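Long-range contact in thermospermine synthase (Medicago truncatula, PDB 6BQ6), which probably transfers an aminopropyl group from decarboxylated S-adenosylmethionine to spermidine, yielding thermospermine and methylthioadenosine: residues H50-L61 with I133-Y144. Numbering follows the deposited sequence. Where two conformers were deposited one is given.
Sequences HTGASQYQDIAL and IDEEVVEFCKSY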
ATOM      1  N   HIS B  50       7.281 -14.915 -13.900  0.50 31.88           N
ATOM      2  CA  HIS B  50       6.901 -16.232 -13.341  0.50 33.53           C
ATOM      3  C   HIS B  50       6.525 -16.190 -11.849  0.50 33.24           C
ATOM      4  O   HIS B  50       7.031 -15.372 -11.081  0.50 32.76           O
ATOM      5  CB  HIS B  50       8.062 -17.210 -13.500  0.50 34.61           C
ATOM      6  CG  HIS B  50       7.837 -18.530 -12.821  0.50 35.39           C
ATOM      7  ND1 HIS B  50       7.565 -19.683 -13.521  0.50 36.49           N
ATOM      8  CD2 HIS B  50       7.847 -18.880 -11.511  0.50 36.76           C
ATOM      9  CE1 HIS B  50       7.418 -20.689 -12.677  0.50 37.30           C
ATOM     10  NE2 HIS B  50       7.584 -20.231 -11.449  0.50 37.26           N
ATOM     11  N   THR B  51       5.635 -17.082 -11.424  0.50 33.25           N
ATOM     12  CA  THR B  51       5.343 -17.265 -10.000  0.50 33.17           C
ATOM     13  C   THR B  51       5.161 -18.781  -9.782  0.50 33.29           C
ATOM     14  O   THR B  51       4.664 -19.473 -10.671  0.50 32.03           O
ATOM     15  CB  THR B  51       4.101 -16.448  -9.539  0.50 35.21           C
ATOM     16  OG1 THR B  51       4.453 -15.062  -9.356  0.50 34.85           O
ATOM     17  CG2 THR B  51       3.562 -16.951  -8.243  0.50 36.38           C
ATOM     18  N   GLY B  52       5.588 -19.305  -8.637  0.50 32.36           N
ATOM     19  CA  GLY B  52       5.520 -20.758  -8.385  0.50 32.86           C
ATOM     20  C   GLY B  52       5.858 -21.120  -6.952  0.50 32.41           C
ATOM     21  O   GLY B  52       5.798 -20.243  -6.085  0.50 31.75           O
ATOM     22  N   ALA B  53       6.196 -22.397  -6.702  0.50 32.82           N
ATOM     23  CA  ALA B  53       6.672 -22.849  -5.382  0.50 31.99           C
ATOM     24  C   ALA B  53       7.158 -24.300  -5.240  0.50 33.05           C
ATOM     25  O   ALA B  53       6.553 -25.195  -5.819  0.50 32.78           O
ATOM     26  CB  ALA B  53       5.591 -22.639  -4.369  0.50 32.77           C
ATOM     27  N   SER B  54       8.156 -24.509  -4.359  1.00 31.80           N
ATOM     28  CA  SER B  54       8.555 -25.825  -3.836  1.00 31.88           C
ATOM     29  C   SER B  54       7.926 -25.902  -2.445  1.00 32.37           C
ATOM     30  O   SER B  54       7.347 -24.921  -1.986  1.00 30.96           O
ATOM     31  CB  SER B  54      10.075 -25.894  -3.744  1.00 31.35           C
ATOM     32  OG  SER B  54      10.551 -25.126  -2.640  1.00 31.60           O
ATOM     33  N   GLN B  55       8.076 -27.027  -1.734  1.00 33.96           N
ATOM     34  CA  GLN B  55       7.540 -27.065  -0.352  1.00 34.30           C
ATOM     35  C   GLN B  55       8.358 -26.221   0.597  1.00 33.82           C
ATOM     36  O   GLN B  55       7.861 -25.873   1.674  1.00 34.08           O
ATOM     37  CB  GLN B  55       7.228 -28.489   0.225  1.00 37.79           C
ATOM     38  CG  GLN B  55       8.353 -29.456   0.459  1.00 39.92           C
ATOM     39  CD  GLN B  55       9.097 -29.219   1.772  1.00 39.03           C
ATOM     40  OE1 GLN B  55       8.550 -29.355   2.877  1.00 36.50           O
ATOM     41  NE2 GLN B  55      10.356 -28.894   1.650  1.00 40.14           N
ATOM     42  N   TYR B  56       9.577 -25.838   0.192  1.00 31.39           N
ATOM     43  CA  TYR B  56      10.359 -24.880   0.962  1.00 31.73           C
ATOM     44  C   TYR B  56       9.884 -23.453   0.816  1.00 31.98           C
ATOM     45  O   TYR B  56       9.920 -22.698   1.794  1.00 32.46           O
ATOM     46  CB  TYR B  56      11.839 -24.908   0.584  1.00 30.61           C
ATOM     47  CG  TYR B  56      12.494 -26.172   0.959  1.00 31.80           C
ATOM     48  CD1 TYR B  56      12.803 -26.433   2.300  1.00 32.75           C
ATOM     49  CD2 TYR B  56      12.811 -27.114   0.007  1.00 33.26           C
ATOM     50  CE1 TYR B  56      13.398 -27.623   2.654  1.00 33.33           C
ATOM     51  CE2 TYR B  56      13.411 -28.308   0.354  1.00 34.21           C
ATOM     52  CZ  TYR B  56      13.686 -28.556   1.687  1.00 32.84           C
ATOM     53  OH  TYR B  56      14.264 -29.752   2.051  1.00 37.78           O
ATOM     54  N   GLN B  57       9.507 -23.034  -0.390  1.00 31.87           N
ATOM     55  CA  GLN B  57       9.284 -21.587  -0.616  1.00 33.55           C
ATOM     56  C   GLN B  57       8.670 -21.285  -1.976  1.00 32.93           C
ATOM     57  O   GLN B  57       8.883 -22.034  -2.909  1.00 31.65           O
ATOM     58  CB  GLN B  57      10.610 -20.809  -0.482  1.00 35.38           C
ATOM     59  CG  GLN B  57      11.654 -21.231  -1.506  1.00 35.95           C
ATOM     60  CD  GLN B  57      13.083 -21.009  -1.041  1.00 36.80           C
ATOM     61  OE1 GLN B  57      13.379 -20.018  -0.375  1.00 38.70           O
ATOM     62  NE2 GLN B  57      13.969 -21.917  -1.405  1.00 36.33           N
ATOM     63  N   ASP B  58       7.869 -20.219  -2.048  1.00 34.30           N
ATOM     64  CA  ASP B  58       7.360 -19.677  -3.299  1.00 35.35           C
ATOM     65  C   ASP B  58       8.472 -18.918  -4.002  1.00 31.67           C
ATOM     66  O   ASP B  58       9.343 -18.383  -3.361  1.00 32.49           O
ATOM     67  CB  ASP B  58       6.189 -18.711  -3.083  1.00 39.50           C
ATOM     68  CG  ASP B  58       4.931 -19.402  -2.529  1.00 45.43           C
ATOM     69  OD1 ASP B  58       4.851 -20.658  -2.514  1.00 48.63           O
ATOM     70  OD2 ASP B  58       4.032 -18.663  -2.078  1.00 48.74           O
ATOM     71  N   ILE B  59       8.408 -18.915  -5.321  1.00 28.73           N
ATOM     72  CA  ILE B  59       9.442 -18.388  -6.179  1.00 30.93           C
ATOM     73  C   ILE B  59       8.756 -17.488  -7.182  1.00 31.90           C
ATOM     74  O   ILE B  59       7.765 -17.882  -7.742  1.00 33.94           O
ATOM     75  CB  ILE B  59      10.152 -19.537  -6.943  1.00 33.13           C
ATOM     76  CG1 ILE B  59      10.665 -20.573  -5.931  1.00 35.35           C
ATOM     77  CG2 ILE B  59      11.258 -18.950  -7.797  1.00 35.48           C
ATOM     78  CD1 ILE B  59      10.922 -21.957  -6.467  1.00 36.96           C
ATOM     79  N   ALA B  60       9.272 -16.277  -7.392  1.00 28.62           N
ATOM     80  CA  ALA B  60       8.694 -15.324  -8.355  1.00 28.80           C
ATOM     81  C   ALA B  60       9.826 -14.550  -9.015  1.00 27.03           C
ATOM     82  O   ALA B  60      10.835 -14.262  -8.365  1.00 25.74           O
ATOM     83  CB  ALA B  60       7.740 -14.365  -7.649  1.00 29.78           C
ATOM     84  N   LEU B  61       9.725 -14.340 -10.323  1.00 25.55           N
ATOM     85  CA  LEU B  61      10.600 -13.441 -11.045  1.00 25.31           C
ATOM     86  C   LEU B  61       9.785 -12.285 -11.621  1.00 24.48           C
ATOM     87  O   LEU B  61       8.843 -12.499 -12.415  1.00 26.29           O
ATOM     88  CB  LEU B  61      11.341 -14.182 -12.130  1.00 25.60           C
ATOM     89  CG  LEU B  61      12.456 -13.421 -12.842  1.00 28.07           C
ATOM     90  CD1 LEU B  61      13.695 -13.151 -11.988  1.00 27.93           C
ATOM     91  CD2 LEU B  61      12.835 -14.156 -14.125  1.00 30.30           C
ATOM     92  N   ILE B 133      19.590 -26.530  -0.692  1.00 27.87           N
ATOM     93  CA  ILE B 133      18.612 -27.507  -0.287  1.00 29.49           C
ATOM     94  C   ILE B 133      17.444 -27.584  -1.274  1.00 29.03           C
ATOM     95  O   ILE B 133      16.766 -28.578  -1.305  1.00 28.78           O
ATOM     96  CB  ILE B 133      18.160 -27.255   1.147  1.00 31.92           C
ATOM     97  CG1 ILE B 133      17.674 -28.563   1.746  1.00 34.91           C
ATOM     98  CG2 ILE B 133      17.152 -26.104   1.223  1.00 32.78           C
ATOM     99  CD1 ILE B 133      17.781 -28.625   3.253  1.00 37.96           C
ATOM    100  N   ASP B 134      17.226 -26.546  -2.079  1.00 28.53           N
ATOM    101  CA  ASP B 134      16.007 -26.430  -2.892  1.00 28.30           C
ATOM    102  C   ASP B 134      16.357 -26.527  -4.342  1.00 28.03           C
ATOM    103  O   ASP B 134      16.701 -25.552  -4.986  1.00 27.28           O
ATOM    104  CB  ASP B 134      15.245 -25.130  -2.578  1.00 29.88           C
ATOM    105  CG  ASP B 134      13.844 -25.111  -3.170  1.00 29.69           C
ATOM    106  OD1 ASP B 134      13.513 -25.997  -3.992  1.00 31.05           O
ATOM    107  OD2 ASP B 134      13.047 -24.264  -2.748  1.00 30.03           O
ATOM    108  N   GLU B 135      16.251 -27.743  -4.878  1.00 27.67           N
ATOM    109  CA  GLU B 135      16.557 -27.965  -6.269  1.00 28.28           C
ATOM    110  C   GLU B 135      15.678 -27.143  -7.199  1.00 27.52           C
ATOM    111  O   GLU B 135      16.092 -26.771  -8.300  1.00 27.64           O
ATOM    112  CB  GLU B 135      16.394 -29.457  -6.587  1.00 31.31           C
ATOM    113  CG  GLU B 135      16.871 -29.828  -7.979  1.00 34.69           C
ATOM    114  CD  GLU B 135      16.966 -31.336  -8.155  1.00 39.39           C
ATOM    115  OE1 GLU B 135      16.153 -32.037  -7.514  1.00 42.22           O
ATOM    116  OE2 GLU B 135      17.845 -31.806  -8.925  1.00 40.84           O
ATOM    117  N   GLU B 136      14.472 -26.812  -6.771  1.00 28.57           N
ATOM    118  CA  GLU B 136      13.568 -26.049  -7.668  1.00 29.91           C
ATOM    119  C   GLU B 136      14.062 -24.645  -7.857  1.00 27.77           C
ATOM    120  O   GLU B 136      13.963 -24.108  -8.950  1.00 28.23           O
ATOM    121  CB  GLU B 136      12.134 -26.100  -7.169  1.00 33.62           C
ATOM    122  CG  GLU B 136      11.541 -27.484  -7.457  1.00 38.78           C
ATOM    123  CD  GLU B 136      10.048 -27.567  -7.228  1.00 42.63           C
ATOM    124  OE1 GLU B 136       9.370 -26.555  -7.475  1.00 44.24           O
ATOM    125  OE2 GLU B 136       9.573 -28.656  -6.795  1.00 47.77           O
ATOM    126  N   VAL B 137      14.698 -24.075  -6.840  1.00 26.79           N
ATOM    127  CA  VAL B 137      15.297 -22.730  -6.987  1.00 25.47           C
ATOM    128  C   VAL B 137      16.472 -22.808  -7.969  1.00 24.18           C
ATOM    129  O   VAL B 137      16.599 -21.981  -8.851  1.00 23.02           O
ATOM    130  CB  VAL B 137      15.751 -22.154  -5.646  1.00 27.36           C
ATOM    131  CG1 VAL B 137      16.619 -20.890  -5.849  1.00 28.96           C
ATOM    132  CG2 VAL B 137      14.544 -21.854  -4.763  1.00 29.67           C
ATOM    133  N   VAL B 138      17.330 -23.819  -7.825  1.00 23.03           N
ATOM    134  CA  VAL B 138      18.486 -23.968  -8.711  1.00 24.48           C
ATOM    135  C   VAL B 138      18.016 -24.093 -10.136  1.00 24.83           C
ATOM    136  O   VAL B 138      18.528 -23.431 -11.042  1.00 24.37           O
ATOM    137  CB  VAL B 138      19.342 -25.198  -8.349  1.00 25.64           C
ATOM    138  CG1 VAL B 138      20.432 -25.424  -9.381  1.00 26.90           C
ATOM    139  CG2 VAL B 138      19.944 -24.952  -6.982  1.00 26.14           C
ATOM    140  N   GLU B 139      17.057 -24.980 -10.336  1.00 25.09           N
ATOM    141  CA  GLU B 139      16.606 -25.254 -11.706  1.00 26.85           C
ATOM    142  C   GLU B 139      15.895 -24.040 -12.305  1.00 26.01           C
ATOM    143  O   GLU B 139      16.077 -23.740 -13.489  1.00 24.62           O
ATOM    144  CB  GLU B 139      15.745 -26.502 -11.715  1.00 29.41           C
ATOM    145  CG  GLU B 139      16.562 -27.786 -11.520  1.00 32.57           C
ATOM    146  CD  GLU B 139      17.546 -28.075 -12.671  1.00 36.30           C
ATOM    147  OE1 GLU B 139      17.281 -27.714 -13.842  1.00 41.92           O
ATOM    148  OE2 GLU B 139      18.630 -28.596 -12.401  1.00 40.52           O
ATOM    149  N   PHE B 140      15.134 -23.327 -11.469  1.00 23.45           N
ATOM    150  CA  PHE B 140      14.479 -22.100 -11.905  1.00 24.60           C
ATOM    151  C   PHE B 140      15.526 -21.101 -12.389  1.00 24.03           C
ATOM    152  O   PHE B 140      15.426 -20.559 -13.482  1.00 24.19           O
ATOM    153  CB  PHE B 140      13.680 -21.497 -10.775  1.00 25.11           C
ATOM    154  CG  PHE B 140      12.930 -20.272 -11.182  1.00 25.88           C
ATOM    155  CD1 PHE B 140      11.745 -20.391 -11.841  1.00 27.66           C
ATOM    156  CD2 PHE B 140      13.457 -19.037 -10.991  1.00 25.60           C
ATOM    157  CE1 PHE B 140      11.072 -19.272 -12.284  1.00 29.35           C
ATOM    158  CE2 PHE B 140      12.780 -17.890 -11.413  1.00 27.09           C
ATOM    159  CZ  PHE B 140      11.586 -18.012 -12.052  1.00 28.57           C
ATOM    160  N   CYS B 141      16.538 -20.865 -11.558  1.00 22.47           N
ATOM    161  CA  CYS B 141      17.553 -19.856 -11.887  1.00 22.27           C
ATOM    162  C   CYS B 141      18.424 -20.287 -13.058  1.00 23.50           C
ATOM    163  O   CYS B 141      18.808 -19.476 -13.861  1.00 24.05           O
ATOM    164  CB  CYS B 141      18.372 -19.515 -10.659  1.00 22.33           C
ATOM    165  SG  CYS B 141      17.374 -18.687  -9.413  1.00 23.41           S
ATOM    166  N   LYS B 142      18.738 -21.575 -13.147  1.00 24.79           N
ATOM    167  CA  LYS B 142      19.507 -22.059 -14.271  1.00 26.91           C
ATOM    168  C   LYS B 142      18.818 -21.746 -15.596  1.00 26.95           C
ATOM    169  O   LYS B 142      19.473 -21.467 -16.627  1.00 27.08           O
ATOM    170  CB  LYS B 142      19.710 -23.555 -14.136  1.00 30.05           C
ATOM    171  CG  LYS B 142      20.579 -24.130 -15.206  1.00 34.68           C
ATOM    172  CD  LYS B 142      21.112 -25.505 -14.794  1.00 38.18           C
ATOM    173  CE  LYS B 142      22.001 -26.062 -15.904  1.00 43.68           C
ATOM    174  NZ  LYS B 142      23.092 -26.956 -15.392  1.00 47.75           N
ATOM    175  N   SER B 143      17.504 -21.783 -15.571  1.00 25.41           N
ATOM    176  CA  SER B 143      16.707 -21.472 -16.764  1.00 27.14           C
ATOM    177  C   SER B 143      16.413 -19.994 -16.993  1.00 27.70           C
ATOM    178  O   SER B 143      16.403 -19.517 -18.157  1.00 28.86           O
ATOM    179  CB  SER B 143      15.390 -22.258 -16.734  1.00 29.16           C
ATOM    180  OG  SER B 143      15.603 -23.497 -17.390  1.00 31.45           O
ATOM    181  N   TYR B 144      16.155 -19.262 -15.916  1.00 27.32           N
ATOM    182  CA  TYR B 144      15.671 -17.884 -16.028  1.00 28.20           C
ATOM    183  C   TYR B 144      16.641 -16.781 -15.754  1.00 28.49           C
ATOM    184  O   TYR B 144      16.379 -15.657 -16.171  1.00 29.83           O
ATOM    185  CB  TYR B 144      14.466 -17.707 -15.139  1.00 28.11           C
ATOM    186  CG  TYR B 144      13.286 -18.510 -15.658  1.00 29.86           C
ATOM    187  CD1 TYR B 144      12.668 -18.164 -16.845  1.00 32.91           C
ATOM    188  CD2 TYR B 144      12.801 -19.615 -14.966  1.00 30.62           C
ATOM    189  CE1 TYR B 144      11.562 -18.895 -17.312  1.00 34.35           C
ATOM    190  CE2 TYR B 144      11.725 -20.345 -15.437  1.00 31.82           C
ATOM    191  CZ  TYR B 144      11.122 -19.981 -16.609  1.00 32.94           C
ATOM    192  OH  TYR B 144      10.023 -20.675 -17.056  1.00 35.27           O
TER
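The beta hairpin formed by strands 47-53 and 58-64 of the N-terminal domain lies over helix 135-144 of the Rossmann-type domain, and its turn meets the helix N-terminus beside the adenosine site. Asp134, the N-cap, is held at both oxygens. OD1 accepts the N-H of Glu136 from above the carboxylate plane, the capping bond, while OD2 accepts two side-chain donors from the turn: Ser54 OG, 2.6 Å from OD2 on the syn side but tilted out of the carboxylate plane, and Gln57 NE2 at 2.9 Å on the anti lone pair. The latter bond is nearly straight (172°), with amide and carboxylate almost coplanar. Ser54 is short enough for one hydroxyl to serve both Asp134 and the turn backbone, accepting from Gln57 N in an ST motif. With its chain extended beyond CG, Gln57, an adenosine-binding residue, carries NE2 to Asp134. Alongside, Ile133 CG2 sits over the centre of the Tyr56 ring, a CH-pi contact.

Farther along, the contact turns apolar. With CG anti to the backbone N (chi1 -177°), Phe140 sends its flat ring against the hairpin; branched Ile59 offers CG2 to one face, 4.0 Å from the centroid, and CD1 to Val137 CG2. Leu61 CB meets the rim, 3.8 Å from Phe140 CZ.

Replacing Asp134 by an alanine is likely to leave Ser54 OG and Gln57 NE2 without their shared acceptor, the helix without its side-chain cap and the Gln57 amide less firmly fixed in rotation. Two donors and the helix N-terminus would be expected to stabilise a negative charge on this buried carboxylate. The Gln57 bond itself ties an adenosine-binding residue to the neighbouring domain.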